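Endoglucanase family 5 (Clostridium acetobutylicum ATCC 824, PDB 6PZ7) probably hydrolyses internal beta-glucosidic bonds of cellulose and, as a broad-specificity GH5_4 endoglucanase, of related plant polysaccharides. Local coordinates at residues A[120-125]-A[171-176]; A[98-103]-A[126-131]; A[140-145]-A[217-222]. All coordinates share one frame; numbering follows the deposited sequence.

Contact 1: residues A[120-125]-A[171-176]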
loop_
_atom_site.group_PDB
_atom_site.type_symbol
_atom_site.label_atom_id
_atom_site.label_comp_id
_atom_site.label_asym_id
_atom_site.label_seq_id
_atom_site.Cartn_x
_atom_site.Cartn_y
_atom_site.Cartn_z
ATOM N N GLU A 120 20.655 6.844 2.865
ATOM C CA GLU A 120 19.900 6.310 3.994
ATOM C C GLU A 120 18.984 5.172 3.541
ATOM O O GLU A 120 18.835 4.167 4.243
ATOM C CB GLU A 120 19.127 7.426 4.712
ATOM C CG GLU A 120 18.513 6.880 5.970
ATOM C CD GLU A 120 17.917 7.923 6.917
ATOM O OE1 GLU A 120 18.079 9.136 6.687
ATOM O OE2 GLU A 120 17.269 7.454 7.911
ATOM N N LEU A 121 18.359 5.292 2.372
ATOM C CA LEU A 121 17.502 4.233 1.864
ATOM C C LEU A 121 18.282 2.961 1.681
ATOM O O LEU A 121 17.771 1.878 1.978
ATOM C CB LEU A 121 16.951 4.658 0.512
ATOM C CG LEU A 121 15.607 5.340 0.479
ATOM C CD1 LEU A 121 15.316 5.825 -0.951
ATOM C CD2 LEU A 121 14.481 4.404 1.003
ATOM N N THR A 122 19.513 3.051 1.196
ATOM C CA THR A 122 20.349 1.870 1.046
ATOM C C THR A 122 20.565 1.203 2.400
ATOM O O THR A 122 20.410 -0.019 2.533
ATOM C CB THR A 122 21.698 2.242 0.408
ATOM O OG1 THR A 122 21.492 2.875 -0.855
ATOM C CG2 THR A 122 22.546 1.031 0.201
ATOM N N LYS A 123 20.944 1.986 3.412
ATOM C CA LYS A 123 21.217 1.401 4.722
ATOM C C LYS A 123 19.963 0.803 5.345
ATOM O O LYS A 123 19.992 -0.278 5.946
ATOM C CB LYS A 123 21.797 2.463 5.671
ATOM C CG LYS A 123 23.308 2.568 5.682
ATOM C CD LYS A 123 23.892 3.153 4.374
ATOM C CE LYS A 123 25.424 3.394 4.496
ATOM N NZ LYS A 123 25.957 3.924 3.237
ATOM N N VAL A 124 18.847 1.513 5.238
ATOM C CA VAL A 124 17.596 1.081 5.872
ATOM C C VAL A 124 17.002 -0.136 5.159
ATOM O O VAL A 124 16.717 -1.147 5.801
ATOM C CB VAL A 124 16.601 2.257 5.975
ATOM C CG1 VAL A 124 15.235 1.789 6.399
ATOM C CG2 VAL A 124 17.131 3.307 6.932
ATOM N N TRP A 125 16.830 -0.079 3.833
ATOM C CA TRP A 125 16.350 -1.263 3.118
ATOM C C TRP A 125 17.323 -2.429 3.233
ATOM O O TRP A 125 16.903 -3.592 3.231
ATOM C CB TRP A 125 15.990 -0.989 1.650
ATOM C CG TRP A 125 14.526 -0.749 1.440
ATOM C CD1 TRP A 125 13.900 0.398 1.091
ATOM C CD2 TRP A 125 13.490 -1.704 1.676
ATOM N NE1 TRP A 125 12.552 0.229 1.047
ATOM C CE2 TRP A 125 12.268 -1.058 1.433
ATOM C CE3 TRP A 125 13.472 -3.054 2.084
ATOM C CZ2 TRP A 125 11.045 -1.712 1.600
ATOM C CZ3 TRP A 125 12.264 -3.692 2.208
ATOM C CH2 TRP A 125 11.062 -3.020 1.980
ATOM N N ASN A 171 13.413 4.268 -6.120
ATOM C CA ASN A 171 12.903 2.920 -6.319
ATOM C C ASN A 171 14.012 1.996 -6.807
ATOM O O ASN A 171 14.083 0.831 -6.395
ATOM C CB ASN A 171 11.731 2.935 -7.308
ATOM C CG ASN A 171 10.419 3.387 -6.678
ATOM O OD1 ASN A 171 10.190 3.169 -5.476
ATOM N ND2 ASN A 171 9.525 3.947 -7.487
ATOM N N LEU A 172 14.853 2.485 -7.718
ATOM C CA LEU A 172 15.972 1.689 -8.213
ATOM C C LEU A 172 16.936 1.331 -7.092
ATOM O O LEU A 172 17.356 0.177 -6.980
ATOM C CB LEU A 172 16.720 2.454 -9.307
ATOM C CG LEU A 172 17.967 1.772 -9.853
ATOM C CD1 LEU A 172 17.649 0.451 -10.414
ATOM C CD2 LEU A 172 18.647 2.675 -10.891
ATOM N N THR A 173 17.284 2.315 -6.258
ATOM C CA THR A 173 18.161 2.079 -5.126
ATOM C C THR A 173 17.573 0.999 -4.231
ATOM O O THR A 173 18.273 0.076 -3.793
ATOM C CB THR A 173 18.325 3.372 -4.319
ATOM O OG1 THR A 173 18.991 4.374 -5.102
ATOM C CG2 THR A 173 19.133 3.126 -3.057
ATOM N N ALA A 174 16.290 1.125 -3.900
ATOM C CA ALA A 174 15.658 0.131 -3.019
ATOM C C ALA A 174 15.641 -1.265 -3.639
ATOM O O ALA A 174 15.966 -2.246 -2.974
ATOM C CB ALA A 174 14.271 0.607 -2.650
ATOM N N VAL A 175 15.271 -1.383 -4.913
ATOM C CA VAL A 175 15.262 -2.690 -5.572
ATOM C C VAL A 175 16.659 -3.293 -5.584
ATOM O O VAL A 175 16.848 -4.476 -5.269
ATOM C CB VAL A 175 14.674 -2.603 -6.996
ATOM C CG1 VAL A 175 14.974 -3.862 -7.778
ATOM C CG2 VAL A 175 13.158 -2.346 -6.933
ATOM N N ASN A 176 17.674 -2.504 -5.971
ATOM C CA ASN A 176 19.026 -3.050 -6.018
ATOM C C ASN A 176 19.492 -3.492 -4.627
ATOM O O ASN A 176 20.153 -4.525 -4.471
ATOM C CB ASN A 176 20.003 -2.023 -6.588
ATOM C CG ASN A 176 19.942 -1.910 -8.109
ATOM O OD1 ASN A 176 19.468 -2.795 -8.788
ATOM N ND2 ASN A 176 20.454 -0.804 -8.626
#
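Helix-to-helix packing between consecutive outer helices of the barrel brings Thr122 and Trp125 of helix 111-132 against Thr173 and Ala174 of helix 161-180. The axes of segments 120-125 and 171-176 come within 9.1 Å and are inclined by 31° (signed crossing angle -31°), a near-parallel course for two helices that follow neighbouring strands. Thr173 and Ala174 turn their short side chains to helix 111-132. Thr173 has CG2 anti to its own backbone N, which turns the methyl out to the other helix, while its OG1 lies beside the backbone N and is hydrogen-bonded to Lys169 O one turn back. That methyl meets Thr122 OG1 at 3.2 Å, the two side chains crossing at about a right angle; the approach is snug, and the hydroxyl of Thr122 is itself tied to Thr118 O. Leu121 lies alongside, CB 4.5 Å from Thr173 CG2, and its side chain also touches Phe170. One turn further along, the CD1-NE1 side of the Trp125 indole meets the methyl of Ala174 obliquely, CD1 lying 3.8 Å and NE1 4.1 Å from Ala174 CB. The indole is fixed by more than this contact: NE1 is hydrogen-bonded to Thr143 O, and the ring also meets Phe141, so the tryptophan reaches from the helix layer to strand 139-142 below. Side-by-side packing of successive helices around a closed parallel barrel, as found here, belongs to the TIM-barrel fold of glycoside hydrolase family 5.

Contact 2: residues A[98-103]-A[126-131]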
loop_
_atom_site.group_PDB
_atom_site.type_symbol
_atom_site.label_atom_id
_atom_site.label_comp_id
_atom_site.label_asym_id
_atom_site.label_seq_id
_atom_site.Cartn_x
_atom_site.Cartn_y
_atom_site.Cartn_z
ATOM N N LEU A 98 5.060 -5.703 2.945
ATOM C CA LEU A 98 5.829 -4.968 3.942
ATOM C C LEU A 98 6.450 -3.764 3.254
ATOM O O LEU A 98 7.151 -3.933 2.246
ATOM C CB LEU A 98 6.911 -5.880 4.524
ATOM C CG LEU A 98 7.840 -5.236 5.532
ATOM C CD1 LEU A 98 7.138 -4.827 6.792
ATOM C CD2 LEU A 98 9.002 -6.143 5.878
ATOM N N ASN A 99 6.230 -2.568 3.797
ATOM C CA ASN A 99 6.706 -1.349 3.117
ATOM C C ASN A 99 7.580 -0.477 4.010
ATOM O O ASN A 99 7.928 -0.823 5.147
ATOM C CB ASN A 99 5.551 -0.550 2.502
ATOM C CG ASN A 99 4.761 0.266 3.492
ATOM O OD1 ASN A 99 5.085 0.320 4.670
ATOM N ND2 ASN A 99 3.717 0.946 3.011
ATOM N N THR A 100 7.981 0.684 3.445
ATOM C CA THR A 100 8.219 1.891 4.225
ATOM C C THR A 100 7.017 2.806 4.026
ATOM O O THR A 100 6.389 2.795 2.965
ATOM C CB THR A 100 9.516 2.616 3.836
ATOM O OG1 THR A 100 9.418 3.215 2.522
ATOM C CG2 THR A 100 10.739 1.699 3.869
ATOM N N HIS A 101 6.682 3.592 5.058
ATOM C CA HIS A 101 5.378 4.271 5.103
ATOM C C HIS A 101 5.604 5.745 5.331
ATOM O O HIS A 101 6.063 6.447 4.401
ATOM C CB HIS A 101 4.342 3.568 5.975
ATOM C CG HIS A 101 2.951 3.850 5.544
ATOM N ND1 HIS A 101 2.357 3.170 4.508
ATOM C CD2 HIS A 101 2.045 4.751 6.002
ATOM C CE1 HIS A 101 1.132 3.654 4.358
ATOM N NE2 HIS A 101 0.912 4.585 5.275
ATOM N N HIS A 102 5.280 6.276 6.506
ATOM C CA HIS A 102 5.405 7.724 6.802
ATOM C C HIS A 102 6.856 8.068 7.121
ATOM O O HIS A 102 7.233 8.349 8.262
ATOM C CB HIS A 102 4.519 8.132 7.967
ATOM C CG HIS A 102 3.056 7.971 7.735
ATOM N ND1 HIS A 102 2.413 8.401 6.603
ATOM C CD2 HIS A 102 2.092 7.400 8.498
ATOM C CE1 HIS A 102 1.119 8.097 6.672
ATOM N NE2 HIS A 102 0.899 7.513 7.833
ATOM N N ASP A 103 7.659 8.034 6.058
ATOM C CA ASP A 103 9.116 8.178 6.063
ATOM C C ASP A 103 9.562 9.342 5.183
ATOM O O ASP A 103 10.731 9.426 4.795
ATOM C CB ASP A 103 9.749 6.816 5.747
ATOM C CG ASP A 103 9.699 5.877 6.963
ATOM O OD1 ASP A 103 10.256 6.280 7.990
ATOM O OD2 ASP A 103 9.108 4.775 6.871
ATOM N N GLY A 126 18.634 -2.193 3.363
ATOM C CA GLY A 126 19.547 -3.317 3.540
ATOM C C GLY A 126 19.233 -4.094 4.801
ATOM O O GLY A 126 19.222 -5.326 4.819
ATOM N N GLN A 127 18.930 -3.381 5.891
ATOM C CA GLN A 127 18.585 -4.046 7.140
ATOM C C GLN A 127 17.215 -4.735 7.077
ATOM O O GLN A 127 17.048 -5.843 7.574
ATOM C CB GLN A 127 18.624 -3.036 8.289
ATOM C CG GLN A 127 20.015 -2.567 8.651
ATOM C CD GLN A 127 19.957 -1.387 9.577
ATOM O OE1 GLN A 127 19.857 -1.569 10.795
ATOM N NE2 GLN A 127 19.928 -0.203 9.015
ATOM N N ILE A 128 16.203 -4.071 6.520
ATOM C CA ILE A 128 14.880 -4.694 6.412
ATOM C C ILE A 128 14.975 -5.949 5.553
ATOM O O ILE A 128 14.524 -7.034 5.926
ATOM C CB ILE A 128 13.844 -3.717 5.826
ATOM C CG1 ILE A 128 13.677 -2.434 6.638
ATOM C CG2 ILE A 128 12.452 -4.422 5.659
ATOM C CD1 ILE A 128 12.936 -1.332 5.871
ATOM N N ALA A 129 15.596 -5.814 4.391
ATOM C CA ALA A 129 15.703 -6.934 3.467
ATOM C C ALA A 129 16.481 -8.082 4.088
ATOM O O ALA A 129 16.079 -9.253 3.967
ATOM C CB ALA A 129 16.336 -6.468 2.161
ATOM N N ASN A 130 17.582 -7.788 4.782
ATOM C CA ASN A 130 18.351 -8.850 5.419
ATOM C C ASN A 130 17.508 -9.619 6.429
ATOM O O ASN A 130 17.552 -10.859 6.472
ATOM C CB ASN A 130 19.602 -8.238 6.062
ATOM C CG ASN A 130 20.423 -9.242 6.851
ATOM O OD1 ASN A 130 20.498 -9.187 8.082
ATOM N ND2 ASN A 130 21.015 -10.172 6.154
ATOM N N ARG A 131 16.737 -8.902 7.257
ATOM C CA ARG A 131 15.948 -9.574 8.280
ATOM C C ARG A 131 14.925 -10.516 7.661
ATOM O O ARG A 131 14.644 -11.595 8.214
ATOM C CB ARG A 131 15.251 -8.548 9.180
ATOM C CG ARG A 131 14.221 -9.158 10.127
ATOM C CD ARG A 131 14.858 -10.133 11.123
ATOM N NE ARG A 131 15.532 -9.413 12.202
ATOM C CZ ARG A 131 15.005 -9.181 13.409
ATOM N NH1 ARG A 131 13.782 -9.608 13.717
ATOM N NH2 ARG A 131 15.714 -8.503 14.307
#
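Leu98 extends its side chain with CG anti to the backbone N (chi1 177°), and Ile128 holds CG2 anti to its own N while CD1 continues its longer branch outward (chi2 165°); the two branches of Ile128 thereby reach separate partners on segment 98-103. The shorter branch, CG2, touches Leu98 CD2 at 3.9 Å, the side chains crossing obliquely. The longer one places CD1 4.2 Å from Thr100 CG2, a looser meeting of two methyl groups. All three residues are buried, and the contact between the segments is wholly apolar. The hydroxyl of Thr100 is hydrogen-bonded to Thr143 O, while Val82 and Phe132 pack on Leu98, and Trp62 on both Thr100 and Ile128. Strand 95-99, helix 111-132 and strand 139-142 form a right-handed beta-alpha-beta unit of the TIM barrel, and Ile128 is where the connecting helix packs on strand 95-99 and the start of the loop after it. Beyond the strand that loop is shaped by its own polar bonds. Asn99 ND2 donates 3.0 Å to His101 ND1, nearly straight at 161° and almost exactly in the plane of the imidazole; ND2 also bonds Gln142 OE1 and OD1 accepts from Val60 N, so both ends of the amide are held. His102 is the centre of an inverse gamma turn closed by Asp103 N and His101 O, 2.8 Å apart. The turn folds Asp103 back until its OD2 receives the backbone N of His101, a long bond of 3.3 Å met on the anti side of the carboxylate, while Trp62 N also binds OD2 and Trp106 NE1 binds OD1.

Contact 3: residues A[140-145]-A[217-222]. Unlike the reference sequence in segment 140-145: Gln142 (reference Glu).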
loop_
_atom_site.group_PDB
_atom_site.type_symbol
_atom_site.label_atom_id
_atom_site.label_comp_id
_atom_site.label_asym_id
_atom_site.label_seq_id
_atom_site.Cartn_x
_atom_site.Cartn_y
_atom_site.Cartn_z
ATOM N N ILE A 140 5.940 -9.875 0.033
ATOM C CA ILE A 140 6.221 -8.876 -0.996
ATOM C C ILE A 140 6.757 -7.635 -0.297
ATOM O O ILE A 140 6.226 -7.232 0.758
ATOM C CB ILE A 140 4.903 -8.550 -1.736
ATOM C CG1 ILE A 140 4.408 -9.806 -2.493
ATOM C CG2 ILE A 140 5.068 -7.368 -2.680
ATOM C CD1 ILE A 140 3.008 -9.690 -3.038
ATOM N N PHE A 141 7.812 -7.032 -0.851
ATOM C CA PHE A 141 8.311 -5.759 -0.359
ATOM C C PHE A 141 7.731 -4.639 -1.209
ATOM O O PHE A 141 7.682 -4.761 -2.429
ATOM C CB PHE A 141 9.849 -5.674 -0.406
ATOM C CG PHE A 141 10.589 -6.606 0.520
ATOM C CD1 PHE A 141 10.014 -7.198 1.612
ATOM C CD2 PHE A 141 11.910 -6.879 0.263
ATOM C CE1 PHE A 141 10.751 -8.061 2.426
ATOM C CE2 PHE A 141 12.640 -7.753 1.044
ATOM C CZ PHE A 141 12.085 -8.310 2.151
ATOM N N GLN A 142 7.344 -3.529 -0.585
ATOM C CA GLN A 142 6.901 -2.329 -1.288
ATOM C C GLN A 142 7.903 -1.238 -0.890
ATOM O O GLN A 142 8.060 -0.919 0.292
ATOM C CB GLN A 142 5.483 -1.996 -0.877
ATOM C CG GLN A 142 4.978 -0.660 -1.354
ATOM C CD GLN A 142 3.655 -0.283 -0.695
ATOM O OE1 GLN A 142 3.550 0.807 -0.070
ATOM N NE2 GLN A 142 2.696 -1.094 -0.807
ATOM N N THR A 143 8.615 -0.695 -1.864
ATOM C CA THR A 143 9.786 0.131 -1.563
ATOM C C THR A 143 9.453 1.382 -0.775
ATOM O O THR A 143 10.162 1.729 0.179
ATOM C CB THR A 143 10.489 0.495 -2.877
ATOM O OG1 THR A 143 9.540 1.132 -3.717
ATOM C CG2 THR A 143 11.101 -0.723 -3.558
ATOM N N LEU A 144 8.386 2.071 -1.189
ATOM C CA LEU A 144 7.980 3.378 -0.719
ATOM C C LEU A 144 6.464 3.405 -0.728
ATOM O O LEU A 144 5.822 2.711 -1.525
ATOM C CB LEU A 144 8.502 4.472 -1.649
ATOM C CG LEU A 144 10.016 4.525 -1.905
ATOM C CD1 LEU A 144 10.322 5.467 -3.036
ATOM C CD2 LEU A 144 10.716 4.956 -0.632
ATOM N N ASN A 145 5.869 4.266 0.109
ATOM C CA ASN A 145 4.408 4.376 0.199
ATOM C C ASN A 145 3.880 5.436 -0.768
ATOM O O ASN A 145 3.422 5.116 -1.871
ATOM C CB ASN A 145 4.024 4.694 1.649
ATOM C CG ASN A 145 2.561 4.989 1.784
ATOM O OD1 ASN A 145 1.746 4.263 1.242
ATOM N ND2 ASN A 145 2.206 6.013 2.512
ATOM N N ILE A 217 6.090 -4.913 -9.522
ATOM C CA ILE A 217 4.679 -4.584 -9.672
ATOM C C ILE A 217 4.513 -3.098 -9.373
ATOM O O ILE A 217 5.151 -2.591 -8.443
ATOM C CB ILE A 217 3.900 -5.432 -8.655
ATOM C CG1 ILE A 217 4.003 -6.920 -8.959
ATOM C CG2 ILE A 217 2.427 -4.992 -8.561
ATOM C CD1 ILE A 217 3.731 -7.843 -7.758
ATOM N N VAL A 218 3.635 -2.415 -10.089
ATOM C CA VAL A 218 3.366 -1.000 -9.808
ATOM C C VAL A 218 2.376 -0.880 -8.661
ATOM O O VAL A 218 1.336 -1.565 -8.660
ATOM C CB VAL A 218 2.852 -0.296 -11.078
ATOM C CG1 VAL A 218 2.432 1.136 -10.782
ATOM C CG2 VAL A 218 3.919 -0.318 -12.153
ATOM N N SER A 219 2.655 0.031 -7.732
ATOM C CA SER A 219 1.754 0.387 -6.649
ATOM C C SER A 219 1.084 1.731 -6.891
ATOM O O SER A 219 1.769 2.750 -7.071
ATOM C CB SER A 219 2.574 0.489 -5.360
ATOM O OG SER A 219 1.740 0.965 -4.308
ATOM N N LEU A 220 -0.248 1.737 -6.863
ATOM C CA LEU A 220 -1.053 2.950 -6.999
ATOM C C LEU A 220 -2.067 2.999 -5.873
ATOM O O LEU A 220 -2.520 1.951 -5.390
ATOM C CB LEU A 220 -1.786 2.995 -8.357
ATOM C CG LEU A 220 -0.900 2.886 -9.589
ATOM C CD1 LEU A 220 -1.777 2.719 -10.827
ATOM C CD2 LEU A 220 0.013 4.083 -9.728
ATOM N N HIS A 221 -2.425 4.198 -5.424
ATOM C CA HIS A 221 -3.457 4.395 -4.408
ATOM C C HIS A 221 -4.550 5.235 -5.047
ATOM O O HIS A 221 -4.252 6.216 -5.748
ATOM C CB HIS A 221 -2.927 5.084 -3.168
ATOM C CG HIS A 221 -1.880 4.280 -2.465
ATOM N ND1 HIS A 221 -1.143 4.796 -1.423
ATOM C CD2 HIS A 221 -1.428 3.012 -2.652
ATOM C CE1 HIS A 221 -0.292 3.872 -0.995
ATOM N NE2 HIS A 221 -0.429 2.789 -1.735
ATOM N N MET A 222 -5.823 4.851 -4.881
ATOM C CA MET A 222 -6.901 5.542 -5.584
ATOM C C MET A 222 -8.214 5.429 -4.803
ATOM O O MET A 222 -8.984 4.462 -4.946
ATOM C CB MET A 222 -7.040 4.977 -6.993
ATOM C CG MET A 222 -7.982 5.803 -7.879
ATOM S SD MET A 222 -8.117 5.357 -9.604
ATOM C CE MET A 222 -9.272 4.018 -9.471
HETATM O O HOH W 1 2.928 2.449 -2.459
#
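Ser219 and His221, on the sixth strand of the TIM barrel, face Gln142 at the end of the fourth strand and Asn145 in the loop after it across the barrel interior, with strand 190-193 lying between the two strands in the sheet. The nearest backbones, at Gln142 and Ser219, are 7.9 Å apart between CA atoms, so side chains and a water span the distance. Ser219 holds OG anti to its backbone N (chi1 174°), placing OG 2.7 Å from an ordered water, with which it is hydrogen-bonded. The same water is hydrogen-bonded to Asn145 O at 2.8 Å and so bridges strand 216-221 to the loop that follows strand 139-142. Gln142, which differs from the reference sequence, brings NE2 no closer than 4.2 Å to Ser219 OG; its OE1 is taken by Arg57 NH2 and Asn99 ND2, which hold the amide in place. Two residues on, His221 swings its ring back over the barrel end. Its ND1 is hydrogen-bonded to Glu146 OE2. Glu146 follows Asn145 in the chain, at the C-terminal mouth of the barrel, where family 5 enzymes have their active site. A bound 1,2-ethanediol lies about 4 Å from the His221 side chain; it probably comes from the crystallisation liquor but may mark a pocket. Asn145 OD1, which Arg57 NH2 also binds, comes up to the imidazole at its edge and near its plane, the amide turned 42° from the ring. It meets CE1 at 3.1 Å and sits equally far, 4.0 Å, from His221 ND1 and NE2.

How the contacts relate
Contacts 1 and 2 share helix 111-132 and lie 9 Å apart between centres; contact 3 is 14 Å from contact 1 and 13 Å from contact 2, nearer the centre of the chain. They thus run from the outer helix layer, through helix-on-strand packing, to the barrel interior. Along the chain, the segments of contact 1 alternate with those of contacts 2 and 3, whereas contact 2 closes before contact 3 opens. Strands 95-99 and 139-142 are neighbours in the sheet, and Leu98 O, 2.9 Å from Gln142 N, joins contacts 2 and 3. Helix shell and strands together carry the loops at the barrel mouth, where the active site of this family lies.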